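Local coordinates for protein inner kinetochore subunit cnp3 (Schizosaccharomyces pombe, PDB 6O2D) that helps build the inner kinetochore on centromeric DNA, this piece being the cupin domain of a CENP-C homologue, at residues Y13-V21 against S32-S43. Sequence-based numbering, arbitrary orientation.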
ATOM      1  N   TYR B  13      13.207   0.825  18.899  1.00 73.76           N
ATOM      2  CA  TYR B  13      12.453   0.745  17.646  1.00 61.73           C
ATOM      3  C   TYR B  13      13.430   0.404  16.526  1.00 63.42           C
ATOM      4  O   TYR B  13      14.147   1.277  16.033  1.00 69.80           O
ATOM      5  CB  TYR B  13      11.729   2.053  17.372  1.00 56.52           C
ATOM      6  CG  TYR B  13      10.536   2.244  18.263  1.00 65.75           C
ATOM      7  CD1 TYR B  13       9.264   1.900  17.823  1.00 50.40           C
ATOM      8  CD2 TYR B  13      10.683   2.736  19.566  1.00 58.29           C
ATOM      9  CE1 TYR B  13       8.164   2.059  18.636  1.00 62.38           C
ATOM     10  CE2 TYR B  13       9.583   2.895  20.392  1.00 56.14           C
ATOM     11  CZ  TYR B  13       8.324   2.556  19.912  1.00 63.08           C
ATOM     12  OH  TYR B  13       7.211   2.706  20.698  1.00 75.47           O
ATOM     13  N   LYS B  14      13.450  -0.863  16.124  1.00 58.80           N
ATOM     14  CA  LYS B  14      14.421  -1.327  15.148  1.00 62.54           C
ATOM     15  C   LYS B  14      14.183  -0.705  13.770  1.00 64.09           C
ATOM     16  O   LYS B  14      13.050  -0.385  13.382  1.00 54.29           O
ATOM     17  CB  LYS B  14      14.386  -2.851  15.058  1.00 66.93           C
ATOM     18  CG  LYS B  14      15.040  -3.574  16.234  1.00 65.08           C
ATOM     19  CD  LYS B  14      14.888  -5.090  16.103  1.00 59.31           C
ATOM     20  CE  LYS B  14      14.777  -5.768  17.461  1.00 61.15           C
ATOM     21  NZ  LYS B  14      15.854  -6.780  17.646  1.00 68.25           N
ATOM     22  N   ASP B  15      15.280  -0.531  13.030  1.00 59.25           N
ATOM     23  CA  ASP B  15      15.219   0.080  11.708  1.00 59.87           C
ATOM     24  C   ASP B  15      14.762  -0.924  10.660  1.00 55.92           C
ATOM     25  O   ASP B  15      13.994  -0.573   9.757  1.00 67.54           O
ATOM     26  CB  ASP B  15      16.582   0.665  11.332  1.00 61.85           C
ATOM     27  CG  ASP B  15      16.888   1.961  12.070  1.00 69.32           C
ATOM     28  OD1 ASP B  15      16.015   2.446  12.824  1.00 68.74           O
ATOM     29  OD2 ASP B  15      18.005   2.492  11.897  1.00 71.78           O
ATOM     30  N   GLU B  16      15.257  -2.158  10.739  1.00 49.80           N
ATOM     31  CA  GLU B  16      14.767  -3.281   9.945  1.00 50.19           C
ATOM     32  C   GLU B  16      14.300  -4.388  10.881  1.00 54.46           C
ATOM     33  O   GLU B  16      14.880  -4.587  11.955  1.00 66.58           O
ATOM     34  CB  GLU B  16      15.839  -3.830   9.004  1.00 59.16           C
ATOM     35  CG  GLU B  16      16.049  -3.033   7.736  1.00 66.39           C
ATOM     36  CD  GLU B  16      17.041  -3.702   6.806  1.00 84.68           C
ATOM     37  OE1 GLU B  16      17.619  -3.006   5.945  1.00 96.78           O
ATOM     38  OE2 GLU B  16      17.243  -4.928   6.939  1.00 89.82           O
ATOM     39  N   ILE B  17      13.243  -5.094  10.487  1.00 48.97           N
ATOM     40  CA  ILE B  17      12.672  -6.174  11.286  1.00 49.24           C
ATOM     41  C   ILE B  17      12.761  -7.462  10.486  1.00 57.16           C
ATOM     42  O   ILE B  17      12.078  -7.615   9.466  1.00 68.50           O
ATOM     43  CB  ILE B  17      11.214  -5.907  11.676  1.00 49.59           C
ATOM     44  CG1 ILE B  17      11.018  -4.448  12.075  1.00 55.84           C
ATOM     45  CG2 ILE B  17      10.784  -6.881  12.774  1.00 42.79           C
ATOM     46  CD1 ILE B  17      11.740  -4.077  13.315  1.00 61.81           C
ATOM     47  N   ASN B  18      13.586  -8.394  10.938  1.00 69.87           N
ATOM     48  CA  ASN B  18      13.575  -9.731  10.373  1.00 65.01           C
ATOM     49  C   ASN B  18      12.680 -10.591  11.249  1.00 55.63           C
ATOM     50  O   ASN B  18      12.615 -10.415  12.469  1.00 62.73           O
ATOM     51  CB  ASN B  18      14.979 -10.333  10.285  1.00 69.80           C
ATOM     52  CG  ASN B  18      15.059 -11.470   9.285  1.00 85.58           C
ATOM     53  OD1 ASN B  18      15.316 -12.620   9.653  1.00 99.75           O
ATOM     54  ND2 ASN B  18      14.827 -11.159   8.014  1.00 82.87           N
ATOM     55  N   CYS B  19      11.996 -11.536  10.619  1.00 52.17           N
ATOM     56  CA  CYS B  19      11.014 -12.312  11.352  1.00 52.06           C
ATOM     57  C   CYS B  19      10.796 -13.622  10.616  1.00 65.07           C
ATOM     58  O   CYS B  19      10.889 -13.681   9.388  1.00 74.43           O
ATOM     59  CB  CYS B  19       9.704 -11.514  11.479  1.00 51.58           C
ATOM     60  SG  CYS B  19       8.226 -12.433  11.982  1.00 63.25           S
ATOM     61  N   GLU B  20      10.483 -14.666  11.372  1.00 64.02           N
ATOM     62  CA  GLU B  20      10.193 -15.955  10.772  1.00 59.95           C
ATOM     63  C   GLU B  20       8.695 -16.029  10.516  1.00 57.83           C
ATOM     64  O   GLU B  20       7.886 -15.842  11.433  1.00 49.50           O
ATOM     65  CB  GLU B  20      10.651 -17.112  11.658  1.00 55.93           C
ATOM     66  CG  GLU B  20      10.786 -18.429  10.889  1.00 67.91           C
ATOM     67  CD  GLU B  20      10.890 -19.641  11.796  1.00 79.27           C
ATOM     68  OE1 GLU B  20      10.939 -19.454  13.029  1.00 88.86           O
ATOM     69  OE2 GLU B  20      10.913 -20.780  11.281  1.00 89.33           O
ATOM     70  N   VAL B  21       8.327 -16.287   9.268  1.00 52.55           N
ATOM     71  CA  VAL B  21       6.932 -16.274   8.860  1.00 44.09           C
ATOM     72  C   VAL B  21       6.631 -17.600   8.193  1.00 44.57           C
ATOM     73  O   VAL B  21       7.517 -18.249   7.626  1.00 48.22           O
ATOM     74  CB  VAL B  21       6.592 -15.105   7.899  1.00 48.96           C
ATOM     75  CG1 VAL B  21       6.743 -13.761   8.595  1.00 45.70           C
ATOM     76  CG2 VAL B  21       7.450 -15.166   6.635  1.00 49.55           C
ATOM     77  N   SER B  32       8.381 -22.669   6.755  1.00 57.03           N
ATOM     78  CA  SER B  32       8.603 -21.337   7.294  1.00 53.96           C
ATOM     79  C   SER B  32       9.875 -20.755   6.702  1.00 47.37           C
ATOM     80  O   SER B  32      10.699 -21.467   6.120  1.00 61.34           O
ATOM     81  CB  SER B  32       8.675 -21.361   8.826  1.00 62.43           C
ATOM     82  OG  SER B  32       9.899 -21.922   9.273  1.00 93.48           O
ATOM     83  N   GLU B  33      10.001 -19.435   6.808  1.00 45.88           N
ATOM     84  CA  GLU B  33      11.192 -18.748   6.330  1.00 53.25           C
ATOM     85  C   GLU B  33      11.441 -17.511   7.177  1.00 57.94           C
ATOM     86  O   GLU B  33      10.554 -17.029   7.886  1.00 54.11           O
ATOM     87  CB  GLU B  33      11.053 -18.359   4.857  1.00 57.43           C
ATOM     88  CG  GLU B  33       9.854 -17.448   4.609  1.00 67.21           C
ATOM     89  CD  GLU B  33       9.664 -17.126   3.148  1.00 76.32           C
ATOM     90  OE1 GLU B  33      10.008 -15.996   2.735  1.00 89.69           O
ATOM     91  OE2 GLU B  33       9.169 -18.008   2.416  1.00 77.34           O
ATOM     92  N   GLU B  34      12.653 -16.988   7.072  1.00 62.81           N
ATOM     93  CA  GLU B  34      12.971 -15.663   7.579  1.00 68.39           C
ATOM     94  C   GLU B  34      12.788 -14.669   6.443  1.00 57.60           C
ATOM     95  O   GLU B  34      13.310 -14.878   5.347  1.00 59.82           O
ATOM     96  CB  GLU B  34      14.395 -15.617   8.138  1.00 61.14           C
ATOM     97  CG  GLU B  34      14.522 -16.188   9.535  1.00 79.68           C
ATOM     98  CD  GLU B  34      15.920 -16.688   9.825  1.00102.55           C
ATOM     99  OE1 GLU B  34      16.105 -17.917   9.986  1.00110.92           O
ATOM    100  OE2 GLU B  34      16.840 -15.848   9.884  1.00111.15           O
ATOM    101  N   ARG B  35      12.049 -13.598   6.705  1.00 52.09           N
ATOM    102  CA  ARG B  35      11.851 -12.544   5.725  1.00 52.18           C
ATOM    103  C   ARG B  35      11.755 -11.201   6.434  1.00 54.94           C
ATOM    104  O   ARG B  35      11.226 -11.103   7.545  1.00 56.58           O
ATOM    105  CB  ARG B  35      10.579 -12.835   4.903  1.00 65.07           C
ATOM    106  CG  ARG B  35      10.078 -11.725   3.998  1.00 70.27           C
ATOM    107  CD  ARG B  35       8.798 -12.155   3.285  1.00 60.63           C
ATOM    108  NE  ARG B  35       8.363 -11.157   2.313  1.00 69.96           N
ATOM    109  CZ  ARG B  35       7.316 -11.294   1.501  1.00 64.41           C
ATOM    110  NH1 ARG B  35       6.576 -12.401   1.531  1.00 53.25           N
ATOM    111  NH2 ARG B  35       7.011 -10.320   0.650  1.00 58.45           N
ATOM    112  N   VAL B  36      12.283 -10.167   5.782  1.00 50.25           N
ATOM    113  CA  VAL B  36      12.245  -8.812   6.329  1.00 53.37           C
ATOM    114  C   VAL B  36      10.823  -8.273   6.179  1.00 55.33           C
ATOM    115  O   VAL B  36      10.364  -8.023   5.061  1.00 62.85           O
ATOM    116  CB  VAL B  36      13.270  -7.905   5.643  1.00 46.57           C
ATOM    117  CG1 VAL B  36      13.355  -6.568   6.345  1.00 48.88           C
ATOM    118  CG2 VAL B  36      14.624  -8.579   5.651  1.00 52.91           C
ATOM    119  N   VAL B  37      10.120  -8.099   7.297  1.00 48.20           N
ATOM    120  CA  VAL B  37       8.716  -7.707   7.281  1.00 48.41           C
ATOM    121  C   VAL B  37       8.509  -6.289   7.788  1.00 49.89           C
ATOM    122  O   VAL B  37       7.364  -5.872   7.975  1.00 60.41           O
ATOM    123  CB  VAL B  37       7.839  -8.698   8.069  1.00 54.16           C
ATOM    124  CG1 VAL B  37       8.075 -10.131   7.585  1.00 36.75           C
ATOM    125  CG2 VAL B  37       8.070  -8.559   9.582  1.00 45.92           C
ATOM    126  N   GLY B  38       9.582  -5.538   8.035  1.00 49.56           N
ATOM    127  CA  GLY B  38       9.422  -4.169   8.497  1.00 49.51           C
ATOM    128  C   GLY B  38      10.621  -3.262   8.301  1.00 48.85           C
ATOM    129  O   GLY B  38      11.765  -3.701   8.437  1.00 49.14           O
ATOM    130  N   TYR B  39      10.370  -1.994   7.975  1.00 52.04           N
ATOM    131  CA  TYR B  39      11.416  -0.994   7.799  1.00 54.26           C
ATOM    132  C   TYR B  39      10.952   0.324   8.394  1.00 59.82           C
ATOM    133  O   TYR B  39       9.774   0.684   8.303  1.00 60.46           O
ATOM    134  CB  TYR B  39      11.767  -0.721   6.331  1.00 51.93           C
ATOM    135  CG  TYR B  39      12.349  -1.868   5.541  1.00 49.67           C
ATOM    136  CD1 TYR B  39      11.523  -2.827   4.964  1.00 48.46           C
ATOM    137  CD2 TYR B  39      13.719  -1.961   5.320  1.00 48.21           C
ATOM    138  CE1 TYR B  39      12.047  -3.867   4.217  1.00 45.62           C
ATOM    139  CE2 TYR B  39      14.251  -3.000   4.569  1.00 49.91           C
ATOM    140  CZ  TYR B  39      13.408  -3.948   4.023  1.00 50.70           C
ATOM    141  OH  TYR B  39      13.916  -4.987   3.275  1.00 67.74           O
ATOM    142  N   SER B  40      11.898   1.066   8.958  1.00 56.45           N
ATOM    143  CA  SER B  40      11.674   2.462   9.307  1.00 57.37           C
ATOM    144  C   SER B  40      12.158   3.298   8.128  1.00 58.75           C
ATOM    145  O   SER B  40      13.367   3.409   7.896  1.00 52.20           O
ATOM    146  CB  SER B  40      12.406   2.828  10.593  1.00 46.98           C
ATOM    147  OG  SER B  40      12.233   4.197  10.901  1.00 58.94           O
ATOM    148  N   LEU B  41      11.213   3.874   7.380  1.00 58.07           N
ATOM    149  CA  LEU B  41      11.549   4.581   6.144  1.00 56.35           C
ATOM    150  C   LEU B  41      12.618   5.661   6.298  1.00 64.84           C
ATOM    151  O   LEU B  41      13.504   5.725   5.432  1.00 69.72           O
ATOM    152  CB  LEU B  41      10.271   5.177   5.533  1.00 46.65           C
ATOM    153  CG  LEU B  41       9.180   4.158   5.188  1.00 52.51           C
ATOM    154  CD1 LEU B  41       8.028   4.799   4.460  1.00 55.32           C
ATOM    155  CD2 LEU B  41       9.743   3.052   4.348  1.00 43.53           C
ATOM    156  N   PRO B  42      12.632   6.500   7.340  1.00 72.16           N
ATOM    157  CA  PRO B  42      13.708   7.502   7.433  1.00 74.49           C
ATOM    158  C   PRO B  42      15.116   6.922   7.356  1.00 78.48           C
ATOM    159  O   PRO B  42      16.023   7.604   6.863  1.00 81.78           O
ATOM    160  CB  PRO B  42      13.448   8.163   8.794  1.00 66.44           C
ATOM    161  CG  PRO B  42      12.000   7.976   9.029  1.00 65.30           C
ATOM    162  CD  PRO B  42      11.686   6.625   8.466  1.00 70.48           C
ATOM    163  N   SER B  43      15.323   5.678   7.789  1.00 67.70           N
ATOM    164  CA  SER B  43      16.648   5.074   7.818  1.00 76.40           C
ATOM    165  C   SER B  43      16.954   4.194   6.602  1.00 78.07           C
ATOM    166  O   SER B  43      17.996   3.526   6.587  1.00 77.83           O
ATOM    167  CB  SER B  43      16.819   4.250   9.100  1.00 85.79           C
ATOM    168  OG  SER B  43      16.191   4.870  10.214  1.00 91.76           O
TER
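Glu-16 runs alongside the ring of Tyr-39: the glutamate's CG sits 3.5 Å from CD2 of the tyrosine, and its carboxylate plane is turned 60° from the ring. They belong to a β hairpin, a good example of an antiparallel ladder whose two faces differ in chemistry. On the face of Glu-16, Asn-18 lies across Glu-34 and Val-36, its OD1 3.5 Å from CB of Glu-34 while ND2 lies against CG2 of Val-36. Further along, with CG opposite its backbone N (chi1 -161°) and the chain extended, Glu-20 carries OE2 to Ser-32 OG, 2.5 Å away; the hydroxyl donates to the anti side of the carboxylate. With an alanine at Ser-32, the Glu-20 carboxylate would probably lose its hydroxyl mate and be freer to turn. The other face is mixed. Ile-17, Cys-19 and Val-21 are buried there: Cys-19 CB touches Val-37 CG2 at 3.9 Å, and Val-21 and Val-37 pass in opposite senses. From this face Glu-33 reaches Ser-23 OG, and Arg-35 forms a salt bridge with Glu-62 of the same chain. Ile-17 faces both Val-37 and Gly-38 in a classic β bulge, where its O accepts from Val-37 N at 3.0 Å. Regular pairs follow, Cys-19 with Arg-35 and Val-21 with Glu-33 (Val-21 N to Glu-33 O, 2.7 Å). Ile-17 also packs on Phe-107 of the second subunit, and residues 38-40 pair with a strand of that subunit, continuing the sheet across the dimer interface. Backbone bonds thus hold the hairpin together, its buried residues contributing to dimer packing while acidic and amide groups mark the more exposed face.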